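Local coordinates for protein putative NADH-flavin reductase (Streptococcus pneumoniae TIGR4, PDB 4R01) that probably binds NAD(P)H in a Rossmann-type fold and, as a putative NADH-flavin reductase, may pass its reducing equivalents to a flavin, at residues 47-52 with 77-82; 92-97 with 199-204; 104-107 with 113-116; 137-140 with 145-148; 185-190 with 205-210. One frame throughout, in Å; residues are numbered along the deposited sequence.

Contact 1 (47-52 with 77-82)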
# COMPACT_ATOMS: atom_id res chain seq x y z
N ASP A 47 36.98 4.73 21.67
CA ASP A 47 35.79 5.49 21.31
C ASP A 47 35.90 5.93 19.86
O ASP A 47 36.96 6.39 19.43
CB ASP A 47 35.61 6.70 22.23
CG ASP A 47 34.31 7.44 21.97
OD1 ASP A 47 33.26 6.99 22.47
OD2 ASP A 47 34.34 8.46 21.25
N LEU A 48 34.81 5.77 19.13
CA LEU A 48 34.77 6.08 17.70
C LEU A 48 35.35 7.45 17.35
O LEU A 48 36.19 7.57 16.46
CB LEU A 48 33.33 5.99 17.19
CG LEU A 48 33.10 6.45 15.75
CD1 LEU A 48 33.92 5.60 14.81
CD2 LEU A 48 31.63 6.39 15.39
N PHE A 49 34.91 8.48 18.07
CA PHE A 49 35.30 9.85 17.75
C PHE A 49 36.66 10.22 18.32
O PHE A 49 37.05 11.39 18.31
CB PHE A 49 34.23 10.82 18.26
CG PHE A 49 32.88 10.59 17.64
CD1 PHE A 49 32.56 11.16 16.42
CD2 PHE A 49 31.94 9.79 18.28
CE1 PHE A 49 31.32 10.95 15.85
CE2 PHE A 49 30.70 9.58 17.71
CZ PHE A 49 30.39 10.15 16.50
N GLU A 50 37.39 9.22 18.81
CA GLU A 50 38.75 9.43 19.28
C GLU A 50 39.74 8.72 18.36
O GLU A 50 40.94 8.68 18.63
CB GLU A 50 38.91 8.94 20.72
CG GLU A 50 38.62 10.00 21.76
CD GLU A 50 38.14 9.42 23.08
OE1 GLU A 50 38.31 8.20 23.28
OE2 GLU A 50 37.59 10.19 23.90
N LEU A 51 39.22 8.16 17.27
CA LEU A 51 40.05 7.49 16.27
C LEU A 51 40.97 8.48 15.56
O LEU A 51 40.62 9.64 15.35
CB LEU A 51 39.18 6.77 15.24
CG LEU A 51 38.46 5.49 15.68
CD1 LEU A 51 37.51 5.03 14.60
CD2 LEU A 51 39.46 4.39 16.02
N THR A 52 42.15 7.99 15.19
CA THR A 52 43.12 8.80 14.45
C THR A 52 43.38 8.16 13.09
O THR A 52 42.91 7.05 12.82
CB THR A 52 44.45 8.93 15.22
OG1 THR A 52 45.15 7.68 15.18
CG2 THR A 52 44.20 9.33 16.66
N HIS A 77 25.64 10.46 13.91
CA HIS A 77 25.75 9.86 12.59
C HIS A 77 26.45 10.82 11.63
O HIS A 77 27.33 10.41 10.86
CB HIS A 77 24.37 9.49 12.04
CG HIS A 77 23.82 8.20 12.59
ND1 HIS A 77 22.99 8.16 13.68
CD2 HIS A 77 24.00 6.92 12.19
CE1 HIS A 77 22.67 6.90 13.94
NE2 HIS A 77 23.27 6.13 13.05
N SER A 78 26.06 12.09 11.69
CA SER A 78 26.67 13.10 10.84
C SER A 78 28.10 13.39 11.27
O SER A 78 29.00 13.50 10.44
CB SER A 78 25.84 14.39 10.86
OG SER A 78 24.58 14.19 10.25
N LYS A 79 28.30 13.50 12.58
CA LYS A 79 29.62 13.81 13.12
C LYS A 79 30.61 12.70 12.78
O LYS A 79 31.79 12.95 12.57
CB LYS A 79 29.56 14.03 14.63
CG LYS A 79 30.79 14.72 15.19
CD LYS A 79 30.81 14.69 16.71
CE LYS A 79 32.04 15.39 17.27
NZ LYS A 79 32.33 14.99 18.68
N SER A 80 30.11 11.46 12.71
CA SER A 80 30.96 10.32 12.38
C SER A 80 31.46 10.43 10.95
O SER A 80 32.63 10.16 10.67
CB SER A 80 30.20 9.00 12.58
OG SER A 80 29.14 8.87 11.65
N ILE A 81 30.58 10.85 10.04
CA ILE A 81 30.95 11.07 8.65
C ILE A 81 32.05 12.13 8.53
O ILE A 81 33.05 11.92 7.85
CB ILE A 81 29.75 11.52 7.81
CG1 ILE A 81 28.67 10.43 7.81
CG2 ILE A 81 30.18 11.84 6.39
CD1 ILE A 81 29.15 9.10 7.26
N GLU A 82 31.84 13.25 9.21
CA GLU A 82 32.81 14.34 9.20
C GLU A 82 34.16 13.86 9.73
O GLU A 82 35.21 14.23 9.20
CB GLU A 82 32.30 15.51 10.05
CG GLU A 82 32.76 16.88 9.56
CD GLU A 82 32.01 17.33 8.33
OE1 GLU A 82 30.77 17.50 8.42
OE2 GLU A 82 32.65 17.53 7.27

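Contact 2 (92-97 with 199-204)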
# COMPACT_ATOMS: atom_id res chain seq x y z
N GLN A 92 43.25 6.02 -0.59
CA GLN A 92 42.49 5.28 -1.59
C GLN A 92 41.53 4.30 -0.90
O GLN A 92 40.73 3.63 -1.56
CB GLN A 92 43.44 4.56 -2.55
CG GLN A 92 42.78 3.84 -3.71
CD GLN A 92 43.78 3.18 -4.64
OE1 GLN A 92 44.56 2.32 -4.23
NE2 GLN A 92 43.77 3.58 -5.91
N THR A 93 41.60 4.25 0.43
CA THR A 93 40.77 3.35 1.23
C THR A 93 39.27 3.57 1.00
O THR A 93 38.80 4.71 0.95
CB THR A 93 41.07 3.52 2.73
OG1 THR A 93 42.48 3.46 2.95
CG2 THR A 93 40.38 2.43 3.54
N ARG A 94 38.53 2.47 0.87
CA ARG A 94 37.08 2.52 0.72
C ARG A 94 36.39 2.68 2.07
O ARG A 94 36.82 2.11 3.07
CB ARG A 94 36.57 1.26 0.02
CG ARG A 94 36.91 1.18 -1.45
CD ARG A 94 36.10 0.10 -2.15
NE ARG A 94 34.66 0.36 -2.08
CZ ARG A 94 33.74 -0.44 -2.58
NH1 ARG A 94 34.09 -1.57 -3.19
NH2 ARG A 94 32.45 -0.13 -2.48
N PHE A 95 35.33 3.48 2.10
CA PHE A 95 34.58 3.70 3.33
C PHE A 95 33.10 3.38 3.12
O PHE A 95 32.37 4.17 2.52
CB PHE A 95 34.77 5.14 3.81
CG PHE A 95 33.88 5.52 4.96
CD1 PHE A 95 33.98 4.85 6.18
CD2 PHE A 95 32.97 6.54 4.84
CE1 PHE A 95 33.17 5.20 7.24
CE2 PHE A 95 32.16 6.90 5.90
CZ PHE A 95 32.26 6.22 7.11
N LEU A 96 32.68 2.22 3.61
CA LEU A 96 31.30 1.78 3.46
C LEU A 96 30.48 2.11 4.69
O LEU A 96 30.96 1.99 5.82
CB LEU A 96 31.23 0.28 3.17
CG LEU A 96 31.35 -0.17 1.71
CD1 LEU A 96 32.75 0.09 1.17
CD2 LEU A 96 30.98 -1.63 1.58
N VAL A 97 29.23 2.52 4.48
CA VAL A 97 28.33 2.85 5.58
C VAL A 97 27.09 1.97 5.55
O VAL A 97 26.44 1.84 4.52
CB VAL A 97 27.89 4.33 5.53
CG1 VAL A 97 26.96 4.64 6.69
CG2 VAL A 97 29.10 5.24 5.54
N HIS A 199 31.79 -2.30 -7.80
CA HIS A 199 31.71 -1.23 -8.74
C HIS A 199 31.65 0.15 -8.13
O HIS A 199 32.36 1.03 -8.54
CB HIS A 199 30.48 -1.45 -9.63
CG HIS A 199 30.50 -2.75 -10.36
ND1 HIS A 199 31.27 -2.96 -11.48
CD2 HIS A 199 29.88 -3.93 -10.10
CE1 HIS A 199 31.11 -4.20 -11.90
NE2 HIS A 199 30.28 -4.81 -11.08
N HIS A 200 30.83 0.30 -7.11
CA HIS A 200 30.15 1.54 -6.81
C HIS A 200 30.80 2.50 -5.86
O HIS A 200 30.54 2.49 -4.68
CB HIS A 200 28.77 1.22 -6.28
CG HIS A 200 28.03 0.23 -7.10
ND1 HIS A 200 28.16 -1.12 -6.91
CD2 HIS A 200 27.16 0.39 -8.11
CE1 HIS A 200 27.39 -1.75 -7.77
NE2 HIS A 200 26.77 -0.86 -8.50
N ILE A 201 31.56 3.41 -6.40
CA ILE A 201 32.34 4.34 -5.60
C ILE A 201 31.69 5.73 -5.62
O ILE A 201 31.27 6.20 -6.67
CB ILE A 201 33.79 4.44 -6.10
CG1 ILE A 201 34.38 3.04 -6.29
CG2 ILE A 201 34.64 5.26 -5.15
CD1 ILE A 201 34.35 2.19 -5.03
N LYS A 202 31.61 6.35 -4.45
CA LYS A 202 30.97 7.66 -4.28
C LYS A 202 29.51 7.65 -4.72
O LYS A 202 29.04 8.58 -5.38
CB LYS A 202 31.74 8.74 -5.04
CG LYS A 202 33.21 8.85 -4.66
CD LYS A 202 33.88 9.99 -5.40
CE LYS A 202 35.38 9.97 -5.23
NZ LYS A 202 36.01 11.10 -5.95
N GLU A 203 28.79 6.59 -4.36
CA GLU A 203 27.37 6.50 -4.64
C GLU A 203 26.69 5.54 -3.67
O GLU A 203 27.36 4.83 -2.92
CB GLU A 203 27.12 6.07 -6.09
CG GLU A 203 27.89 4.83 -6.52
CD GLU A 203 27.51 4.36 -7.91
OE1 GLU A 203 26.33 3.98 -8.11
OE2 GLU A 203 28.38 4.38 -8.81
N ARG A 204 25.36 5.53 -3.67
CA ARG A 204 24.62 4.64 -2.79
C ARG A 204 24.01 3.46 -3.52
O ARG A 204 23.38 3.61 -4.57
CB ARG A 204 23.50 5.39 -2.06
CG ARG A 204 22.50 4.41 -1.47
CD ARG A 204 21.34 5.07 -0.80
NE ARG A 204 20.53 5.85 -1.72
CZ ARG A 204 19.45 6.52 -1.33
NH1 ARG A 204 19.08 6.46 -0.06
NH2 ARG A 204 18.76 7.24 -2.20

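Contact 3 (104-107 with 113-116)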
# COMPACT_ATOMS: atom_id res chain seq x y z
N LEU A 104 15.86 6.45 0.49
CA LEU A 104 15.66 5.98 -0.88
C LEU A 104 14.64 6.85 -1.60
O LEU A 104 13.63 7.25 -1.01
CB LEU A 104 15.21 4.52 -0.88
CG LEU A 104 16.27 3.50 -0.47
CD1 LEU A 104 15.64 2.15 -0.14
CD2 LEU A 104 17.32 3.35 -1.56
N TYR A 105 14.91 7.16 -2.86
CA TYR A 105 13.98 7.92 -3.69
C TYR A 105 12.79 7.06 -4.11
O TYR A 105 12.94 5.87 -4.38
CB TYR A 105 14.68 8.49 -4.92
CG TYR A 105 15.79 9.46 -4.60
CD1 TYR A 105 15.53 10.81 -4.43
CD2 TYR A 105 17.11 9.04 -4.49
CE1 TYR A 105 16.54 11.71 -4.14
CE2 TYR A 105 18.13 9.93 -4.20
CZ TYR A 105 17.84 11.26 -4.03
OH TYR A 105 18.85 12.15 -3.75
N ILE A 106 11.61 7.68 -4.19
CA ILE A 106 10.39 6.95 -4.53
C ILE A 106 10.31 6.59 -6.01
O ILE A 106 9.68 5.59 -6.37
CB ILE A 106 9.14 7.77 -4.15
CG1 ILE A 106 9.12 9.10 -4.89
CG2 ILE A 106 9.09 8.01 -2.65
CD1 ILE A 106 7.87 9.89 -4.67
N ASP A 107 10.93 7.38 -6.87
CA ASP A 107 10.89 7.11 -8.31
C ASP A 107 12.04 7.79 -9.06
O ASP A 107 12.93 8.38 -8.46
CB ASP A 107 9.54 7.55 -8.90
CG ASP A 107 9.19 8.99 -8.58
OD1 ASP A 107 10.04 9.88 -8.76
OD2 ASP A 107 8.05 9.24 -8.14
N ARG A 113 11.79 11.45 -1.26
CA ARG A 113 12.34 10.28 -0.64
C ARG A 113 11.36 9.69 0.33
O ARG A 113 10.54 10.38 0.82
CB ARG A 113 13.64 10.62 0.05
CG ARG A 113 14.72 11.01 -0.93
CD ARG A 113 15.98 11.53 -0.30
NE ARG A 113 15.73 12.41 0.81
CZ ARG A 113 16.68 13.02 1.48
NH1 ARG A 113 17.93 12.84 1.15
NH2 ARG A 113 16.39 13.79 2.49
N LEU A 114 11.52 8.43 0.68
CA LEU A 114 10.54 7.66 1.44
C LEU A 114 10.26 8.31 2.76
O LEU A 114 9.18 8.27 3.27
CB LEU A 114 11.05 6.26 1.72
CG LEU A 114 10.57 5.17 0.82
CD1 LEU A 114 10.74 5.61 -0.60
CD2 LEU A 114 11.40 3.94 1.05
N LEU A 115 11.29 8.94 3.26
CA LEU A 115 11.29 9.67 4.47
C LEU A 115 10.24 10.77 4.45
O LEU A 115 9.67 11.12 5.45
CB LEU A 115 12.61 10.37 4.46
CG LEU A 115 13.43 10.64 5.66
CD1 LEU A 115 13.40 12.12 5.73
CD2 LEU A 115 12.76 10.06 6.86
N ASP A 116 10.04 11.35 3.29
CA ASP A 116 9.21 12.52 3.12
C ASP A 116 7.73 12.30 2.85
O ASP A 116 7.02 13.23 2.76
CB ASP A 116 9.77 13.37 1.99
CG ASP A 116 11.17 13.81 2.23
OD1 ASP A 116 11.47 14.20 3.35
OD2 ASP A 116 11.95 13.79 1.27

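Contact 4 (137-140 with 145-148)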
# COMPACT_ATOMS: atom_id res chain seq x y z
N LEU A 137 25.54 14.43 3.62
CA LEU A 137 26.86 14.97 3.94
C LEU A 137 27.95 14.26 3.15
O LEU A 137 28.95 14.87 2.76
CB LEU A 137 27.13 14.86 5.44
CG LEU A 137 28.36 15.59 5.99
CD1 LEU A 137 28.33 17.06 5.60
CD2 LEU A 137 28.43 15.43 7.49
N LEU A 138 27.76 12.97 2.90
CA LEU A 138 28.73 12.17 2.15
C LEU A 138 28.88 12.64 0.71
O LEU A 138 29.98 12.62 0.16
CB LEU A 138 28.35 10.69 2.18
CG LEU A 138 28.82 9.87 3.38
CD1 LEU A 138 28.18 8.49 3.38
CD2 LEU A 138 30.34 9.76 3.39
N ARG A 139 27.78 13.06 0.09
CA ARG A 139 27.82 13.47 -1.31
C ARG A 139 28.71 14.69 -1.53
O ARG A 139 29.18 14.93 -2.64
CB ARG A 139 26.41 13.76 -1.83
CG ARG A 139 25.48 12.57 -1.74
CD ARG A 139 24.28 12.76 -2.65
NE ARG A 139 23.23 11.78 -2.39
CZ ARG A 139 23.19 10.56 -2.92
NH1 ARG A 139 24.15 10.16 -3.74
NH2 ARG A 139 22.19 9.75 -2.63
N THR A 140 28.94 15.46 -0.47
CA THR A 140 29.78 16.65 -0.56
C THR A 140 31.26 16.30 -0.38
O THR A 140 32.14 17.14 -0.58
CB THR A 140 29.37 17.71 0.48
OG1 THR A 140 29.61 17.20 1.79
CG2 THR A 140 27.90 18.06 0.33
N ASN A 145 36.33 7.96 -1.05
CA ASN A 145 35.79 6.80 -1.74
C ASN A 145 34.70 6.12 -0.91
O ASN A 145 34.92 5.04 -0.36
CB ASN A 145 36.90 5.80 -2.07
CG ASN A 145 37.92 6.37 -3.03
OD1 ASN A 145 37.60 7.19 -3.88
ND2 ASN A 145 39.17 5.94 -2.88
N TRP A 146 33.54 6.76 -0.82
CA TRP A 146 32.47 6.29 0.04
C TRP A 146 31.43 5.46 -0.71
O TRP A 146 31.26 5.60 -1.92
CB TRP A 146 31.78 7.48 0.73
CG TRP A 146 31.14 8.45 -0.23
CD1 TRP A 146 31.73 9.56 -0.78
CD2 TRP A 146 29.80 8.41 -0.73
NE1 TRP A 146 30.83 10.21 -1.60
CE2 TRP A 146 29.65 9.53 -1.59
CE3 TRP A 146 28.72 7.55 -0.55
CZ2 TRP A 146 28.45 9.79 -2.25
CZ3 TRP A 146 27.54 7.81 -1.21
CH2 TRP A 146 27.41 8.93 -2.05
N THR A 147 30.74 4.60 0.03
CA THR A 147 29.62 3.85 -0.52
C THR A 147 28.56 3.65 0.56
O THR A 147 28.78 2.93 1.54
CB THR A 147 30.05 2.49 -1.09
OG1 THR A 147 30.97 2.69 -2.17
CG2 THR A 147 28.84 1.72 -1.62
N PHE A 148 27.41 4.29 0.37
CA PHE A 148 26.29 4.18 1.29
C PHE A 148 25.46 2.94 0.94
O PHE A 148 24.98 2.82 -0.18
CB PHE A 148 25.42 5.44 1.22
CG PHE A 148 24.60 5.69 2.46
CD1 PHE A 148 25.19 6.24 3.59
CD2 PHE A 148 23.25 5.39 2.48
CE1 PHE A 148 24.44 6.48 4.72
CE2 PHE A 148 22.49 5.64 3.62
CZ PHE A 148 23.09 6.18 4.74

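Contact 5 (185-190 with 205-210)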
# COMPACT_ATOMS: atom_id res chain seq x y z
N ALA A 185 21.86 -11.13 7.91
CA ALA A 185 22.77 -12.09 7.29
C ALA A 185 22.88 -11.88 5.78
O ALA A 185 23.98 -11.76 5.24
CB ALA A 185 22.32 -13.51 7.59
N ASP A 186 21.74 -11.82 5.09
CA ASP A 186 21.73 -11.60 3.64
C ASP A 186 22.32 -10.24 3.28
O ASP A 186 22.99 -10.10 2.25
CB ASP A 186 20.31 -11.74 3.09
CG ASP A 186 19.87 -13.18 2.96
OD1 ASP A 186 20.73 -14.05 2.70
OD2 ASP A 186 18.66 -13.45 3.13
N TYR A 187 22.07 -9.24 4.12
CA TYR A 187 22.61 -7.90 3.92
C TYR A 187 24.13 -7.90 4.00
O TYR A 187 24.80 -7.27 3.19
CB TYR A 187 22.02 -6.94 4.96
CG TYR A 187 22.59 -5.53 4.92
CD1 TYR A 187 22.03 -4.56 4.10
CD2 TYR A 187 23.66 -5.17 5.72
CE1 TYR A 187 22.53 -3.27 4.07
CE2 TYR A 187 24.18 -3.89 5.70
CZ TYR A 187 23.61 -2.95 4.87
OH TYR A 187 24.12 -1.67 4.85
N ALA A 188 24.67 -8.63 4.98
CA ALA A 188 26.12 -8.75 5.13
C ALA A 188 26.73 -9.38 3.89
O ALA A 188 27.78 -8.94 3.41
CB ALA A 188 26.46 -9.57 6.37
N ILE A 189 26.07 -10.40 3.36
CA ILE A 189 26.52 -11.07 2.14
C ILE A 189 26.63 -10.07 0.99
O ILE A 189 27.65 -10.03 0.30
CB ILE A 189 25.58 -12.22 1.74
CG1 ILE A 189 25.59 -13.31 2.81
CG2 ILE A 189 25.97 -12.79 0.39
CD1 ILE A 189 24.73 -14.51 2.47
N GLY A 190 25.60 -9.26 0.81
CA GLY A 190 25.59 -8.27 -0.25
C GLY A 190 26.65 -7.21 -0.07
O GLY A 190 27.29 -6.78 -1.03
N ILE A 205 24.19 2.27 -2.94
CA ILE A 205 23.49 1.08 -3.40
C ILE A 205 22.46 0.66 -2.36
O ILE A 205 22.48 1.13 -1.22
CB ILE A 205 24.47 -0.07 -3.65
CG1 ILE A 205 25.26 -0.38 -2.38
CG2 ILE A 205 25.40 0.28 -4.80
CD1 ILE A 205 26.25 -1.51 -2.54
N SER A 206 21.55 -0.23 -2.75
CA SER A 206 20.55 -0.75 -1.83
C SER A 206 20.43 -2.27 -1.96
O SER A 206 20.67 -2.82 -3.04
CB SER A 206 19.20 -0.08 -2.06
OG SER A 206 18.79 -0.21 -3.41
N LEU A 207 20.05 -2.93 -0.87
CA LEU A 207 19.97 -4.38 -0.84
C LEU A 207 18.60 -4.86 -0.37
O LEU A 207 17.94 -4.18 0.41
CB LEU A 207 21.07 -4.96 0.06
CG LEU A 207 22.50 -4.68 -0.40
CD1 LEU A 207 23.50 -5.10 0.68
CD2 LEU A 207 22.78 -5.40 -1.70
N LEU A 208 18.18 -6.03 -0.85
CA LEU A 208 16.88 -6.58 -0.48
C LEU A 208 16.79 -8.06 -0.84
O LEU A 208 17.55 -8.54 -1.68
CB LEU A 208 15.75 -5.77 -1.14
CG LEU A 208 15.55 -5.67 -2.66
CD1 LEU A 208 14.66 -6.79 -3.22
CD2 LEU A 208 15.07 -4.28 -3.07
N GLU A 209 15.88 -8.78 -0.19
CA GLU A 209 15.77 -10.23 -0.34
C GLU A 209 15.18 -10.65 -1.68
O GLU A 209 14.44 -9.88 -2.30
CB GLU A 209 14.92 -10.81 0.80
CG GLU A 209 14.93 -12.33 0.91
CD GLU A 209 13.89 -12.84 1.88
OE1 GLU A 209 13.38 -13.96 1.68
OE2 GLU A 209 13.57 -12.11 2.85
N LYS A 210 15.52 -11.86 -2.11
CA LYS A 210 15.00 -12.50 -3.33
C LYS A 210 15.49 -11.80 -4.59
O LYS A 210 15.88 -12.46 -5.56
CB LYS A 210 13.47 -12.53 -3.32
CG LYS A 210 12.87 -13.19 -2.09
CD LYS A 210 11.37 -13.41 -2.25
CE LYS A 210 10.76 -14.02 -0.99
NZ LYS A 210 10.71 -13.04 0.13
O HOH W 1 16.73 -11.71 3.69

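Contact 1 (47-52 with 77-82)
With CG of Phe49 anti to its carbonyl carbon (chi1 -60°), the phenyl ring leaves the short 3-10 segment 48-50 and runs toward the helix 77-82, meeting Lys79 and Ser80. Lys79 in turn carries its CG anti to the backbone N (chi1 -164°), and its chain runs on extended, crossing the ring at a slant. The ring comes in edge first: Phe49 CE1 lies 3.4 Å from Ser80 N and 3.6 Å from Lys79 C, both close to the ring plane, so the edge abuts the peptide that joins the two helix residues. Lysine methylenes also touch the ring, with Lys79 CB 3.8 Å from Phe49 CE1. Leu48 adds a second touch, its CD2 lying over one face of the Phe49 ring and 4.1 Å from Ser80 CB. The Ser80 hydroxyl is turned back into its own helix, where OG donates to His77 O at 2.5 Å. Within 47-52, an Asx turn is formed by Phe49 N donating to Asp47 OD2 at 3.2 Å from above the carboxylate plane. Leu76 and Leu83 of the same helix as Ser80 also touch Phe49. No hydrogen bond spans the two segments; the Ser80 hydroxyl and the Phe49 N-H each bond within their own segment, and the loop after strand 42-45 is held to helix 76-88 by van der Waals packing, part of it an aromatic edge against a helix peptide.

Contact 2 (92-97 with 199-204)
Van der Waals packing comes first, and it rests on one methyl group: Ile201 CD1 sits over one face of the Arg94 guanidinium, toward its rim, 3.5 Å from Arg94 NE and 3.6 Å from Arg94 CZ. The two side chains cross at about a right angle. A bend at chi3 (61°) in Arg94 swings the flat group round to lie under the isoleucine.

Polar contact across the two segments is slight. Arg94 NH2 approaches His200 O obliquely at 3.9 Å, too far for a hydrogen bond, and Arg94 NE, which the isoleucine helps to bury, has no partner in the model. The charge itself is met from outside: Arg94 NH2 forms a salt bridge with Glu194 of helix 184-196 and also bonds to Thr147 OG1. The same Glu194 accepts from His200 ND1, and His200 O bonds to Thr147 OG1, so one carboxylate and one hydroxyl tie both segments together indirectly. The Glu194 carboxylate probably balances the guanidinium charge.

Strands 94-98 and 203-209 are not neighbours in the Rossmann-type sheet. Strand 145-150 runs between them, bonded through its backbone to Phe95 on one side and to Lys202 on the other. Arg94 therefore reaches past that middle strand, close to its start, to meet the turn that leads from helix 184-196 into the last strand.

Contact 3 (104-107 with 113-116)
A single beta bridge, Tyr105 with Arg113, closes a short loop within the long connection between strand 94-98 and helix 125-138 of this Rossmann-type fold; the two CA atoms are 4.2 Å apart. Of the backbone bonds flanking this non-hydrogen-bonded antiparallel pair, one runs from Leu114 N to Leu104 O, 2.9 Å long, nearly along the C=O axis; the other joins Ile106 and Thr112. Beside the first, Arg113 CA makes a CA-H...O contact with Leu104 O. Just past the bridge the chain turns into the 3-10 segment 114-116.

Tyr105 and Arg113 lie side by side and point the same way, each with CG anti to its carbonyl carbon. The aliphatic part of Arg113 runs along the ring, CG making an off-centre CH-pi contact 4.0 Å from the Tyr105 centroid. Its guanidinium goes on to a salt bridge with Asp136 of helix 125-138. Leu114 also packs against Pro118 of the second subunit and Glu123 of the third, which places this loop at subunit boundaries. Ile106 meets the same leucine within the chain: the two side chains slide past each other in opposite directions, Ile106 CG2 coming 3.6 Å from Leu114 CD1.

Contact 4 (137-140 with 145-148)
The C-terminal part of helix 125-138 faces the start of strand 145-150, with the CA atoms of Leu138 and Trp146 nearest each other at 7.3 Å. Leu138 and Trp146 carry most of the contact. Trp146 holds its CG between the backbone N and the carbonyl carbon (chi1 61°), and this turns the indole broadside to the helix. Leu138 CB then lies over the face of the six-membered ring, a CH-pi contact 4.1 Å from the Trp146 centroid and 16° off the normal. Farther out, Leu138 CD2 rests 3.8 Å from Trp146 CB, while the other methyl, Leu138 CD1, reaches Phe148 CD1 at 3.7 Å; one leucine thus bridges two aromatic residues of the strand. Although Leu138 O is 3.1 Å from Trp146 NE1, the two are not hydrogen-bonded, because the oxygen sits above the ring plane, over NE1, and not along the N-H.

Arg139 follows the far rim of the indole. Its NH1 stands at the ring edge, 3.9 Å from Trp146 CH2, with the guanidinium plane steeply inclined to the ring, and the charge is paired with Glu170. Beside it, Thr140 OG1 donates to Leu137 O at 2.6 Å, and that oxygen also accepts Thr140 N from the same face.

This is the second half of a beta-alpha-beta crossover, helix 125-138 leading into strand 145-150 and packing on it. Helix 76-88 flanks it through Ile81 against Leu138, and the strand lies between 94-98 and 203-209 in the sheet.

Contact 5 (185-190 with 205-210)
Apolar packing centres on Leu207, which drops one methyl into the groove between Tyr187 and Gly190. Leu207 CD1 lies 3.8 Å from Tyr187 CD1 and 3.6 Å from Tyr187 O, and the two side chains cross at about a right angle. With CG anti to the backbone N (chi1 175°), the tyrosine ring extends beside the leucine. Gly190, about one turn on, brings bare backbone to the methyl: Gly190 C is 3.9 Å from Leu207 CD1.

The polar link is made through water. Water 1 donates to Asp186 OD2 at 2.7 Å and, more weakly, to Glu209 OE2 at 3.3 Å, spanning two carboxylates whose OD2 and OE2 oxygens stay 5.3 Å apart. Further bonds probably ease the proximity of the two acids: Asp186 OD1 accepts from Gly163 N, Asp186 OD2 is bonded to Thr162 OG1, and Glu209 OE2 accepts from Gln181 NE2. Tyr187 OH is bonded to Val149 O.

Helix 185-190 passes over strand 205-209 at an axis separation of 8.4 Å, with their directions 139° apart. In the sheet the strand lies between 145-150 and the antiparallel 165-168, both of which touch Leu207. Phe155 meets the tyrosine ring edge-to-face, and helix 12-24 packs against the helix at Ala188 and Ile189.

Contacts 4 and 5 are the buried ones, each laying a helix on the central sheet through apolar groups; contact 5 adds a water between acids. Contact 2 is at the surface, and its polar links run through outside residues. Contacts 1 and 3 are partly buried and fasten loops, the first by packing alone, the second with a backbone bond and a subunit boundary. Strand 203-209 serves both contact 2 and contact 5. Contacts 2 and 4 are neighbours on the sheet, the contact centres about 7 Å apart. Ile81, on the helix of contact 1, touches Phe95 of contact 2 and Leu138 of contact 4.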